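Local coordinates for antibiotic biosynthesis monooxygenase (Shewanella loihica, PDB 2RIL), which probably acts as a monooxygenase of the antibiotic biosynthesis monooxygenase family, a dimeric protein with the ferredoxin-like fold of the dimeric alpha-beta barrels, at residues A28-Q36 against F68-L79. Numbering follows the deposited sequence.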
loop_
_atom_site.group_PDB
_atom_site.type_symbol
_atom_site.label_atom_id
_atom_site.label_comp_id
_atom_site.label_asym_id
_atom_site.label_seq_id
_atom_site.Cartn_x
_atom_site.Cartn_y
_atom_site.Cartn_z
ATOM N N ALA A 28 3.936 10.443 -15.663
ATOM C CA ALA A 28 4.631 10.105 -16.901
ATOM C C ALA A 28 4.891 8.603 -17.002
ATOM O O ALA A 28 4.719 8.012 -18.079
ATOM C CB ALA A 28 5.932 10.935 -17.011
ATOM N N HIS A 29 5.272 8.002 -15.883
ATOM C CA HIS A 29 5.450 6.571 -15.811
ATOM C C HIS A 29 4.155 5.778 -15.935
ATOM O O HIS A 29 4.120 4.796 -16.643
ATOM C CB HIS A 29 6.241 6.190 -14.573
ATOM C CG HIS A 29 7.670 6.617 -14.651
ATOM N ND1 HIS A 29 8.050 7.940 -14.574
ATOM C CD2 HIS A 29 8.815 5.905 -14.811
ATOM C CE1 HIS A 29 9.369 8.022 -14.685
ATOM N NE2 HIS A 29 9.852 6.798 -14.840
ATOM N N ARG A 30 3.097 6.240 -15.283
ATOM C CA ARG A 30 1.787 5.642 -15.418
ATOM C C ARG A 30 1.290 5.650 -16.867
ATOM O O ARG A 30 0.694 4.682 -17.329
ATOM C CB ARG A 30 0.812 6.357 -14.493
ATOM C CG ARG A 30 -0.582 5.810 -14.588
ATOM C CD ARG A 30 -1.464 6.630 -15.495
ATOM N NE ARG A 30 -2.237 7.575 -14.688
ATOM C CZ ARG A 30 -2.109 8.901 -14.689
ATOM N NH1 ARG A 30 -1.237 9.543 -15.470
ATOM N NH2 ARG A 30 -2.895 9.607 -13.900
ATOM N N ASP A 31 1.518 6.760 -17.566
ATOM C CA ASP A 31 1.128 6.829 -18.958
ATOM C C ASP A 31 1.838 5.764 -19.813
ATOM O O ASP A 31 1.215 5.196 -20.701
ATOM C CB ASP A 31 1.347 8.233 -19.526
ATOM C CG ASP A 31 0.450 9.281 -18.888
ATOM O OD1 ASP A 31 -0.525 8.930 -18.196
ATOM O OD2 ASP A 31 0.726 10.491 -19.078
ATOM N N PHE A 32 3.090 5.463 -19.522
ATOM C CA PHE A 32 3.769 4.368 -20.220
ATOM C C PHE A 32 3.187 3.022 -19.815
ATOM O O PHE A 32 2.818 2.210 -20.625
ATOM C CB PHE A 32 5.272 4.365 -19.905
ATOM C CG PHE A 32 5.996 3.245 -20.552
ATOM C CD1 PHE A 32 6.467 3.363 -21.866
ATOM C CD2 PHE A 32 6.179 2.032 -19.894
ATOM C CE1 PHE A 32 7.098 2.298 -22.475
ATOM C CE2 PHE A 32 6.851 0.999 -20.490
ATOM C CZ PHE A 32 7.310 1.132 -21.785
HETATM N N MSE A 33 3.058 2.786 -18.519
HETATM C CA MSE A 33 2.608 1.466 -18.048
HETATM C C MSE A 33 1.179 1.151 -18.468
HETATM O O MSE A 33 0.836 -0.006 -18.759
HETATM C CB MSE A 33 2.723 1.418 -16.523
HETATM C CG MSE A 33 4.159 1.365 -16.007
HETATM SE SE MSE A 33 5.215 -0.093 -16.759
HETATM C CE MSE A 33 5.416 -1.203 -15.146
ATOM N N ALA A 34 0.361 2.186 -18.567
ATOM C CA ALA A 34 -1.041 2.007 -18.866
ATOM C C ALA A 34 -1.268 1.504 -20.274
ATOM O O ALA A 34 -2.357 0.985 -20.579
ATOM C CB ALA A 34 -1.826 3.330 -18.592
ATOM N N GLN A 35 -0.250 1.640 -21.120
ATOM C CA GLN A 35 -0.250 1.116 -22.482
ATOM C C GLN A 35 0.225 -0.305 -22.655
ATOM O O GLN A 35 0.209 -0.858 -23.778
ATOM C CB GLN A 35 0.620 2.030 -23.366
ATOM C CG GLN A 35 0.024 3.419 -23.446
ATOM C CD GLN A 35 -1.297 3.382 -24.215
ATOM O OE1 GLN A 35 -1.368 2.840 -25.334
ATOM N NE2 GLN A 35 -2.356 3.906 -23.600
ATOM N N GLN A 36 0.630 -0.928 -21.558
ATOM C CA GLN A 36 1.274 -2.231 -21.613
ATOM C C GLN A 36 0.257 -3.321 -21.438
ATOM O O GLN A 36 -0.727 -3.166 -20.689
ATOM C CB GLN A 36 2.359 -2.341 -20.562
ATOM C CG GLN A 36 3.410 -1.244 -20.662
ATOM C CD GLN A 36 4.000 -1.136 -22.008
ATOM O OE1 GLN A 36 4.446 -2.137 -22.607
ATOM N NE2 GLN A 36 4.040 0.093 -22.502
ATOM N N PHE A 68 3.318 -7.791 -15.649
ATOM C CA PHE A 68 4.039 -6.738 -14.964
ATOM C C PHE A 68 5.551 -6.729 -15.235
ATOM O O PHE A 68 6.128 -5.668 -15.530
ATOM C CB PHE A 68 3.809 -6.831 -13.438
ATOM C CG PHE A 68 4.646 -5.854 -12.692
ATOM C CD1 PHE A 68 4.257 -4.539 -12.603
ATOM C CD2 PHE A 68 5.868 -6.235 -12.187
ATOM C CE1 PHE A 68 5.089 -3.599 -12.006
ATOM C CE2 PHE A 68 6.701 -5.293 -11.571
ATOM C CZ PHE A 68 6.298 -3.984 -11.495
ATOM N N TYR A 69 6.186 -7.902 -15.136
ATOM C CA TYR A 69 7.638 -7.985 -15.316
ATOM C C TYR A 69 8.051 -7.583 -16.723
ATOM O O TYR A 69 9.060 -6.917 -16.899
ATOM C CB TYR A 69 8.184 -9.368 -14.997
ATOM C CG TYR A 69 7.994 -9.864 -13.613
ATOM C CD1 TYR A 69 8.314 -9.102 -12.532
ATOM C CD2 TYR A 69 7.594 -11.183 -13.406
ATOM C CE1 TYR A 69 8.109 -9.612 -11.208
ATOM C CE2 TYR A 69 7.443 -11.685 -12.150
ATOM C CZ TYR A 69 7.713 -10.896 -11.061
ATOM O OH TYR A 69 7.535 -11.491 -9.825
ATOM N N GLN A 70 7.251 -8.008 -17.690
ATOM C CA GLN A 70 7.464 -7.662 -19.100
ATOM C C GLN A 70 7.410 -6.102 -19.292
ATOM O O GLN A 70 8.272 -5.509 -19.946
ATOM C CB GLN A 70 6.471 -8.513 -19.979
ATOM C CG GLN A 70 6.848 -10.079 -20.017
ATOM C CD GLN A 70 5.751 -11.105 -20.554
ATOM O OE1 GLN A 70 4.754 -10.724 -21.175
ATOM N NE2 GLN A 70 5.960 -12.414 -20.280
ATOM N N ALA A 71 6.435 -5.445 -18.640
ATOM C CA ALA A 71 6.193 -4.012 -18.722
ATOM C C ALA A 71 7.324 -3.264 -18.003
ATOM O O ALA A 71 7.833 -2.251 -18.487
ATOM C CB ALA A 71 4.873 -3.684 -18.060
ATOM N N ALA A 72 7.742 -3.781 -16.844
ATOM C CA ALA A 72 8.860 -3.152 -16.089
ATOM C C ALA A 72 10.191 -3.158 -16.874
ATOM O O ALA A 72 10.950 -2.160 -16.865
ATOM C CB ALA A 72 9.036 -3.828 -14.709
ATOM N N GLN A 73 10.465 -4.257 -17.573
ATOM C CA GLN A 73 11.660 -4.363 -18.427
ATOM C C GLN A 73 11.580 -3.341 -19.560
ATOM O O GLN A 73 12.539 -2.601 -19.834
ATOM C CB GLN A 73 11.785 -5.778 -18.990
ATOM C CG GLN A 73 13.039 -5.934 -19.910
ATOM C CD GLN A 73 13.236 -7.277 -20.645
ATOM O OE1 GLN A 73 12.952 -8.344 -20.106
ATOM N NE2 GLN A 73 13.858 -7.216 -21.860
ATOM N N LYS A 74 10.410 -3.247 -20.190
ATOM C CA LYS A 74 10.224 -2.217 -21.233
ATOM C C LYS A 74 10.382 -0.786 -20.730
ATOM O O LYS A 74 10.954 0.069 -21.427
ATOM C CB LYS A 74 8.903 -2.384 -21.978
ATOM C CG LYS A 74 8.763 -3.673 -22.761
ATOM C CD LYS A 74 7.487 -3.616 -23.587
ATOM C CE LYS A 74 7.260 -4.899 -24.390
ATOM N NZ LYS A 74 6.328 -5.887 -23.747
HETATM N N MSE A 75 9.917 -0.540 -19.501
HETATM C CA MSE A 75 9.993 0.775 -18.862
HETATM C C MSE A 75 11.438 1.242 -18.677
HETATM O O MSE A 75 11.720 2.449 -18.824
HETATM C CB MSE A 75 9.245 0.767 -17.500
HETATM C CG MSE A 75 8.719 2.138 -17.055
HETATM SE SE MSE A 75 8.005 2.186 -15.198
HETATM C CE MSE A 75 9.750 2.162 -14.403
ATOM N N ARG A 76 12.343 0.304 -18.377
ATOM C CA ARG A 76 13.781 0.588 -18.225
ATOM C C ARG A 76 14.393 1.051 -19.517
ATOM O O ARG A 76 15.247 1.957 -19.537
ATOM C CB ARG A 76 14.573 -0.604 -17.719
ATOM C CG ARG A 76 14.391 -0.816 -16.253
ATOM C CD ARG A 76 15.436 -1.725 -15.724
ATOM N NE ARG A 76 15.155 -3.090 -16.099
ATOM C CZ ARG A 76 14.311 -3.880 -15.460
ATOM N NH1 ARG A 76 13.599 -3.432 -14.425
ATOM N NH2 ARG A 76 14.136 -5.115 -15.884
ATOM N N GLN A 77 13.941 0.457 -20.613
ATOM C CA GLN A 77 14.412 0.896 -21.929
ATOM C C GLN A 77 13.837 2.272 -22.335
ATOM O O GLN A 77 14.576 3.136 -22.829
ATOM C CB GLN A 77 14.059 -0.144 -22.963
ATOM C CG GLN A 77 14.659 0.193 -24.345
ATOM C CD GLN A 77 14.352 -0.833 -25.442
ATOM O OE1 GLN A 77 13.587 -1.773 -25.236
ATOM N NE2 GLN A 77 14.992 -0.664 -26.606
ATOM N N ALA A 78 12.535 2.462 -22.179
ATOM C CA ALA A 78 11.833 3.679 -22.626
ATOM C C ALA A 78 12.059 4.936 -21.765
ATOM O O ALA A 78 12.208 6.053 -22.314
ATOM C CB ALA A 78 10.359 3.398 -22.672
ATOM N N LEU A 79 11.980 4.772 -20.431
ATOM C CA LEU A 79 12.101 5.906 -19.490
ATOM C C LEU A 79 13.344 5.854 -18.606
ATOM O O LEU A 79 13.501 6.695 -17.705
ATOM C CB LEU A 79 10.877 6.015 -18.578
ATOM C CG LEU A 79 9.497 5.978 -19.218
ATOM C CD1 LEU A 79 8.436 5.995 -18.159
ATOM C CD2 LEU A 79 9.291 7.115 -20.199
HETATM O O HOH W 1 12.451 5.886 -14.996
HETATM O O HOH W 2 4.987 -4.850 -21.846
#
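The carbonyl oxygen of Phe32, a residue whose ring reaches across to helix 65-79, is gripped by two donors from opposite faces of its carbonyl plane: Gln35 N and the amide NE2 of Gln36. The amide bond, Gln36 NE2 to Phe32 O, is 3.1 Å long and nearly straight (170°), although its donor stands above the carbonyl plane. With it, Gln36 NE2 lies above one face of the Phe32 ring, toward its rim, while Gln36 OE1 comes to 3.5 Å from Lys74 CD.

Phe32 enters a knobs-into-holes socket formed by Ala71, Met75, Ala78 and Leu79, its chi1 of 178° swinging the ring away from the backbone N and across to the other helix. Phe32 CE1 lies 3.4 Å from Ala78 CB, while Ala71 O approaches the ring edge. Met33, a selenomethionine like Met75, fills the adjoining socket; its bent chain brings Met33 SE to 3.8 Å from Ala71 CB and CE against Phe68 CE1.

Leu79 CD1 sits over one face of the His29 imidazole, 3.6 Å from the centroid, a CH-pi contact, whereas Met75 SE, in the conformer given, lies at the ring edge. A water joins His29 NE2 to Leu79 O, and His29 ND1 is hydrogen-bonded to Tyr25 O.

The short helical segments cross at 126° with axes 10.7 Å apart. Helices 19-33 and 65-79 are the pair of the ferredoxin-like fold, packed on one face of the four-stranded antiparallel sheet as in the dimeric alpha-beta barrel family; Met33 and Ala71 both rest on Trp62 of strand 56-62, and Phe68 reaches Leu93 of strand 92-98.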